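Local coordinates for protein putative polyprenyl synthetase (Streptomyces coelicolor, PDB 3NF2) that probably catalyses magnesium-dependent prenyl transfer to build isoprenoid diphosphates, as in the FPP/GGPP synthase family, at residues V34-A44 / R106-Q117. Residues are numbered along the deposited sequence; the frame is centred on the assembly and turned at random.
Sequences VAAYHFGWIDA and RDTVWKVHGPAQ. With SO4 (sulfate ion), chain C; SO4 (sulfate ion), chain E.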
loop_
_atom_site.group_PDB
_atom_site.type_symbol
_atom_site.label_atom_id
_atom_site.label_comp_id
_atom_site.label_asym_id
_atom_site.label_seq_id
_atom_site.Cartn_x
_atom_site.Cartn_y
_atom_site.Cartn_z
ATOM N N VAL A 34 -14.677 -1.631 -8.557
ATOM C CA VAL A 34 -14.270 -2.651 -7.592
ATOM C C VAL A 34 -14.286 -2.100 -6.158
ATOM O O VAL A 34 -14.719 -2.791 -5.224
ATOM C CB VAL A 34 -12.900 -3.253 -7.969
ATOM C CG1 VAL A 34 -12.391 -4.180 -6.886
ATOM C CG2 VAL A 34 -13.013 -4.008 -9.286
ATOM N N ALA A 35 -13.833 -0.851 -6.002
ATOM C CA ALA A 35 -13.958 -0.134 -4.736
ATOM C C ALA A 35 -15.419 0.068 -4.358
ATOM O O ALA A 35 -15.772 -0.117 -3.203
ATOM C CB ALA A 35 -13.247 1.211 -4.787
ATOM N N ALA A 36 -16.251 0.452 -5.329
ATOM C CA ALA A 36 -17.696 0.624 -5.100
ATOM C C ALA A 36 -18.322 -0.664 -4.584
ATOM O O ALA A 36 -19.186 -0.625 -3.710
ATOM C CB ALA A 36 -18.419 1.101 -6.372
ATOM N N TYR A 37 -17.874 -1.800 -5.121
ATOM C CA TYR A 37 -18.320 -3.082 -4.611
ATOM C C TYR A 37 -17.875 -3.244 -3.166
ATOM O O TYR A 37 -18.683 -3.605 -2.318
ATOM C CB TYR A 37 -17.832 -4.269 -5.447
ATOM C CG TYR A 37 -18.213 -5.571 -4.784
ATOM C CD1 TYR A 37 -19.519 -6.054 -4.873
ATOM C CD2 TYR A 37 -17.291 -6.288 -4.011
ATOM C CE1 TYR A 37 -19.895 -7.229 -4.239
ATOM C CE2 TYR A 37 -17.657 -7.466 -3.367
ATOM C CZ TYR A 37 -18.965 -7.926 -3.488
ATOM O OH TYR A 37 -19.350 -9.087 -2.869
ATOM N N HIS A 38 -16.601 -2.963 -2.888
ATOM C CA HIS A 38 -16.092 -3.046 -1.520
ATOM C C HIS A 38 -16.932 -2.219 -0.547
ATOM O O HIS A 38 -17.224 -2.653 0.560
ATOM C CB HIS A 38 -14.639 -2.575 -1.417
ATOM C CG HIS A 38 -14.173 -2.439 -0.002
ATOM N ND1 HIS A 38 -14.026 -3.527 0.833
ATOM C CD2 HIS A 38 -13.891 -1.346 0.746
ATOM C CE1 HIS A 38 -13.640 -3.111 2.026
ATOM N NE2 HIS A 38 -13.549 -1.793 2.000
ATOM N N PHE A 39 -17.307 -1.023 -0.974
ATOM C CA PHE A 39 -18.058 -0.126 -0.131
ATOM C C PHE A 39 -19.557 -0.416 -0.115
ATOM O O PHE A 39 -20.287 0.237 0.614
ATOM C CB PHE A 39 -17.790 1.313 -0.541
ATOM C CG PHE A 39 -16.496 1.863 -0.014
ATOM C CD1 PHE A 39 -16.380 2.250 1.327
ATOM C CD2 PHE A 39 -15.388 1.994 -0.855
ATOM C CE1 PHE A 39 -15.185 2.762 1.816
ATOM C CE2 PHE A 39 -14.182 2.501 -0.376
ATOM C CZ PHE A 39 -14.078 2.893 0.956
ATOM N N GLY A 40 -20.012 -1.390 -0.906
ATOM C CA GLY A 40 -21.419 -1.799 -0.902
ATOM C C GLY A 40 -22.367 -0.959 -1.757
ATOM O O GLY A 40 -23.592 -1.154 -1.708
ATOM N N TRP A 41 -21.814 -0.037 -2.549
ATOM C CA TRP A 41 -22.632 0.821 -3.417
ATOM C C TRP A 41 -23.161 0.102 -4.665
ATOM O O TRP A 41 -24.179 0.509 -5.243
ATOM C CB TRP A 41 -21.883 2.105 -3.794
ATOM C CG TRP A 41 -21.334 2.839 -2.594
ATOM C CD1 TRP A 41 -21.939 2.996 -1.374
ATOM C CD2 TRP A 41 -20.078 3.518 -2.506
ATOM N NE1 TRP A 41 -21.127 3.712 -0.530
ATOM C CE2 TRP A 41 -19.979 4.049 -1.198
ATOM C CE3 TRP A 41 -19.017 3.716 -3.398
ATOM C CZ2 TRP A 41 -18.862 4.774 -0.764
ATOM C CZ3 TRP A 41 -17.904 4.444 -2.965
ATOM C CH2 TRP A 41 -17.837 4.955 -1.661
ATOM N N ILE A 42 -22.461 -0.954 -5.078
ATOM C CA ILE A 42 -22.901 -1.809 -6.180
ATOM C C ILE A 42 -22.695 -3.260 -5.754
ATOM O O ILE A 42 -21.908 -3.520 -4.840
ATOM C CB ILE A 42 -22.143 -1.547 -7.538
ATOM C CG1 ILE A 42 -20.658 -1.908 -7.441
ATOM C CG2 ILE A 42 -22.334 -0.099 -8.053
ATOM C CD1 ILE A 42 -19.928 -1.808 -8.775
ATOM N N ASP A 43 -23.401 -4.190 -6.406
ATOM C CA ASP A 43 -23.306 -5.624 -6.093
ATOM C C ASP A 43 -22.314 -6.355 -7.005
ATOM O O ASP A 43 -21.558 -5.713 -7.732
ATOM C CB ASP A 43 -24.695 -6.296 -6.098
ATOM C CG ASP A 43 -25.408 -6.193 -7.445
ATOM O OD1 ASP A 43 -26.593 -5.792 -7.447
ATOM O OD2 ASP A 43 -24.805 -6.508 -8.495
ATOM N N ALA A 44 -22.340 -7.687 -6.978
ATOM C CA ALA A 44 -21.345 -8.517 -7.683
ATOM C C ALA A 44 -21.388 -8.423 -9.211
ATOM O O ALA A 44 -20.373 -8.642 -9.879
ATOM C CB ALA A 44 -21.449 -9.976 -7.237
ATOM N N ARG A 106 -21.477 -10.414 3.111
ATOM C CA ARG A 106 -21.276 -10.186 1.683
ATOM C C ARG A 106 -19.918 -10.721 1.297
ATOM O O ARG A 106 -18.961 -10.588 2.064
ATOM C CB ARG A 106 -21.305 -8.685 1.376
ATOM C CG ARG A 106 -22.647 -8.116 0.916
ATOM C CD ARG A 106 -22.589 -6.586 0.800
ATOM N NE ARG A 106 -21.231 -6.131 0.503
ATOM C CZ ARG A 106 -20.804 -5.695 -0.679
ATOM N NH1 ARG A 106 -21.627 -5.608 -1.721
ATOM N NH2 ARG A 106 -19.539 -5.328 -0.809
ATOM N N ASP A 107 -19.824 -11.308 0.107
ATOM C CA ASP A 107 -18.540 -11.754 -0.441
ATOM C C ASP A 107 -17.489 -10.638 -0.457
ATOM O O ASP A 107 -17.793 -9.482 -0.753
ATOM C CB ASP A 107 -18.719 -12.309 -1.853
ATOM C CG ASP A 107 -19.267 -13.721 -1.864
ATOM O OD1 ASP A 107 -19.309 -14.366 -0.792
ATOM O OD2 ASP A 107 -19.655 -14.186 -2.959
ATOM N N THR A 108 -16.263 -10.989 -0.100
ATOM C CA THR A 108 -15.164 -10.040 -0.141
ATOM C C THR A 108 -14.723 -9.781 -1.583
ATOM O O THR A 108 -14.981 -10.595 -2.490
ATOM C CB THR A 108 -13.972 -10.534 0.675
ATOM O OG1 THR A 108 -13.618 -11.852 0.242
ATOM C CG2 THR A 108 -14.317 -10.547 2.167
ATOM N N VAL A 109 -14.062 -8.640 -1.785
ATOM C CA VAL A 109 -13.578 -8.248 -3.108
ATOM C C VAL A 109 -12.759 -9.334 -3.781
ATOM O O VAL A 109 -12.971 -9.612 -4.956
ATOM C CB VAL A 109 -12.805 -6.912 -3.070
ATOM C CG1 VAL A 109 -11.896 -6.770 -4.267
ATOM C CG2 VAL A 109 -13.787 -5.759 -3.030
ATOM N N TRP A 110 -11.871 -9.984 -3.036
ATOM C CA TRP A 110 -11.005 -10.991 -3.652
ATOM C C TRP A 110 -11.794 -12.189 -4.204
ATOM O O TRP A 110 -11.456 -12.710 -5.259
ATOM C CB TRP A 110 -9.842 -11.405 -2.731
ATOM C CG TRP A 110 -10.230 -12.251 -1.558
ATOM C CD1 TRP A 110 -10.469 -11.820 -0.283
ATOM C CD2 TRP A 110 -10.400 -13.680 -1.539
ATOM N NE1 TRP A 110 -10.785 -12.885 0.524
ATOM C CE2 TRP A 110 -10.755 -14.038 -0.219
ATOM C CE3 TRP A 110 -10.296 -14.690 -2.513
ATOM C CZ2 TRP A 110 -11.014 -15.365 0.156
ATOM C CZ3 TRP A 110 -10.553 -16.011 -2.141
ATOM C CH2 TRP A 110 -10.911 -16.334 -0.817
ATOM N N LYS A 111 -12.848 -12.597 -3.496
ATOM C CA LYS A 111 -13.762 -13.646 -3.956
ATOM C C LYS A 111 -14.525 -13.284 -5.237
ATOM O O LYS A 111 -14.702 -14.117 -6.128
ATOM C CB LYS A 111 -14.754 -14.016 -2.850
ATOM C CG LYS A 111 -14.582 -15.425 -2.306
ATOM C CD LYS A 111 -15.559 -16.398 -2.967
ATOM C CE LYS A 111 -15.191 -17.844 -2.665
ATOM N NZ LYS A 111 -16.342 -18.771 -2.864
ATOM N N VAL A 112 -14.968 -12.037 -5.326
ATOM C CA VAL A 112 -15.769 -11.593 -6.456
ATOM C C VAL A 112 -14.891 -11.209 -7.640
ATOM O O VAL A 112 -15.103 -11.677 -8.759
ATOM C CB VAL A 112 -16.693 -10.418 -6.047
ATOM C CG1 VAL A 112 -17.606 -10.003 -7.182
ATOM C CG2 VAL A 112 -17.520 -10.827 -4.879
ATOM N N HIS A 113 -13.889 -10.373 -7.387
ATOM C CA HIS A 113 -13.124 -9.768 -8.467
ATOM C C HIS A 113 -11.689 -10.293 -8.637
ATOM O O HIS A 113 -10.959 -9.854 -9.540
ATOM C CB HIS A 113 -13.177 -8.249 -8.340
ATOM C CG HIS A 113 -14.549 -7.679 -8.555
ATOM N ND1 HIS A 113 -15.241 -7.832 -9.740
ATOM C CD2 HIS A 113 -15.357 -6.953 -7.741
ATOM C CE1 HIS A 113 -16.413 -7.226 -9.647
ATOM N NE2 HIS A 113 -16.506 -6.681 -8.446
ATOM N N GLY A 114 -11.305 -11.252 -7.797
ATOM C CA GLY A 114 -9.965 -11.843 -7.853
ATOM C C GLY A 114 -9.024 -11.208 -6.844
ATOM O O GLY A 114 -9.237 -10.057 -6.438
ATOM N N PRO A 115 -7.995 -11.961 -6.411
ATOM C CA PRO A 115 -6.925 -11.458 -5.546
ATOM C C PRO A 115 -6.199 -10.224 -6.089
ATOM O O PRO A 115 -5.959 -9.288 -5.320
ATOM C CB PRO A 115 -5.944 -12.642 -5.439
ATOM C CG PRO A 115 -6.527 -13.758 -6.249
ATOM C CD PRO A 115 -7.959 -13.430 -6.523
ATOM N N ALA A 116 -5.875 -10.216 -7.390
ATOM C CA ALA A 116 -5.117 -9.121 -8.015
ATOM C C ALA A 116 -5.781 -7.765 -7.831
ATOM O O ALA A 116 -5.117 -6.778 -7.480
ATOM C CB ALA A 116 -4.885 -9.392 -9.505
ATOM N N GLN A 117 -7.086 -7.719 -8.078
ATOM C CA GLN A 117 -7.843 -6.480 -7.953
ATOM C C GLN A 117 -8.051 -6.031 -6.503
ATOM O O GLN A 117 -8.184 -4.836 -6.242
ATOM C CB GLN A 117 -9.164 -6.574 -8.714
ATOM C CG GLN A 117 -9.082 -6.005 -10.134
ATOM C CD GLN A 117 -9.981 -6.733 -11.102
ATOM O OE1 GLN A 117 -9.604 -7.767 -11.658
ATOM N NE2 GLN A 117 -11.179 -6.199 -11.316
HETATM S S SO4 C . -6.683 -12.768 -10.274
HETATM O O1 SO4 C . -6.202 -12.564 -11.639
HETATM O O2 SO4 C . -7.631 -13.886 -10.269
HETATM O O3 SO4 C . -5.555 -13.047 -9.385
HETATM O O4 SO4 C . -7.351 -11.552 -9.811
HETATM S S SO4 E . -14.371 -8.978 -12.928
HETATM O O1 SO4 E . -13.737 -8.805 -14.235
HETATM O O2 SO4 E . -15.563 -8.137 -12.847
HETATM O O3 SO4 E . -14.753 -10.378 -12.753
HETATM O O4 SO4 E . -13.426 -8.590 -11.883
HETATM O O HOH W 1 -14.518 -6.726 0.328
HETATM O O HOH W 2 -18.935 -5.341 -8.474
#
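Tyr37 is the large bump here: its ring drops into a hollow walled by Arg106, Val109, Val112 and His113. CG lies anti to the backbone N (chi1 174°), which sends the ring across to the 106-117 backbone, where Tyr37 OH donates to Asp107 O at 2.7 Å, from above the carbonyl plane. The Arg106 guanidinium covers one face, a cation-pi contact with CZ 4.2 Å from the Tyr37 ring centroid; Val112 packs on the opposite face, and Val109 CG2 fills in at the edge, 3.7 Å from Tyr37 CD2. Bent at chi3, Arg106 lays its other guanidinium face over Gly40 of the Schellman motif; its NH2 hydrogen bond to Tyr37 O is modelled doubtfully short. The edge of His113 turns toward the tyrosine ring in an offset edge-to-face pair, planes 87° apart. Val34 CG2 makes a CH-pi contact over one face of the His113 ring, 4.2 Å from its centroid, with Val112 CG1 over the other, while Val34 CG1 meets Val109 CG1 at 3.7 Å. In this largely helical prenyltransferase fold, the contact joins the end of helix 31-38 to strand 106-107 and short helix 109-113; helix 77-98 packs on His38 and Val109 through Leu92, helix 115-134 on Val34 through Val121.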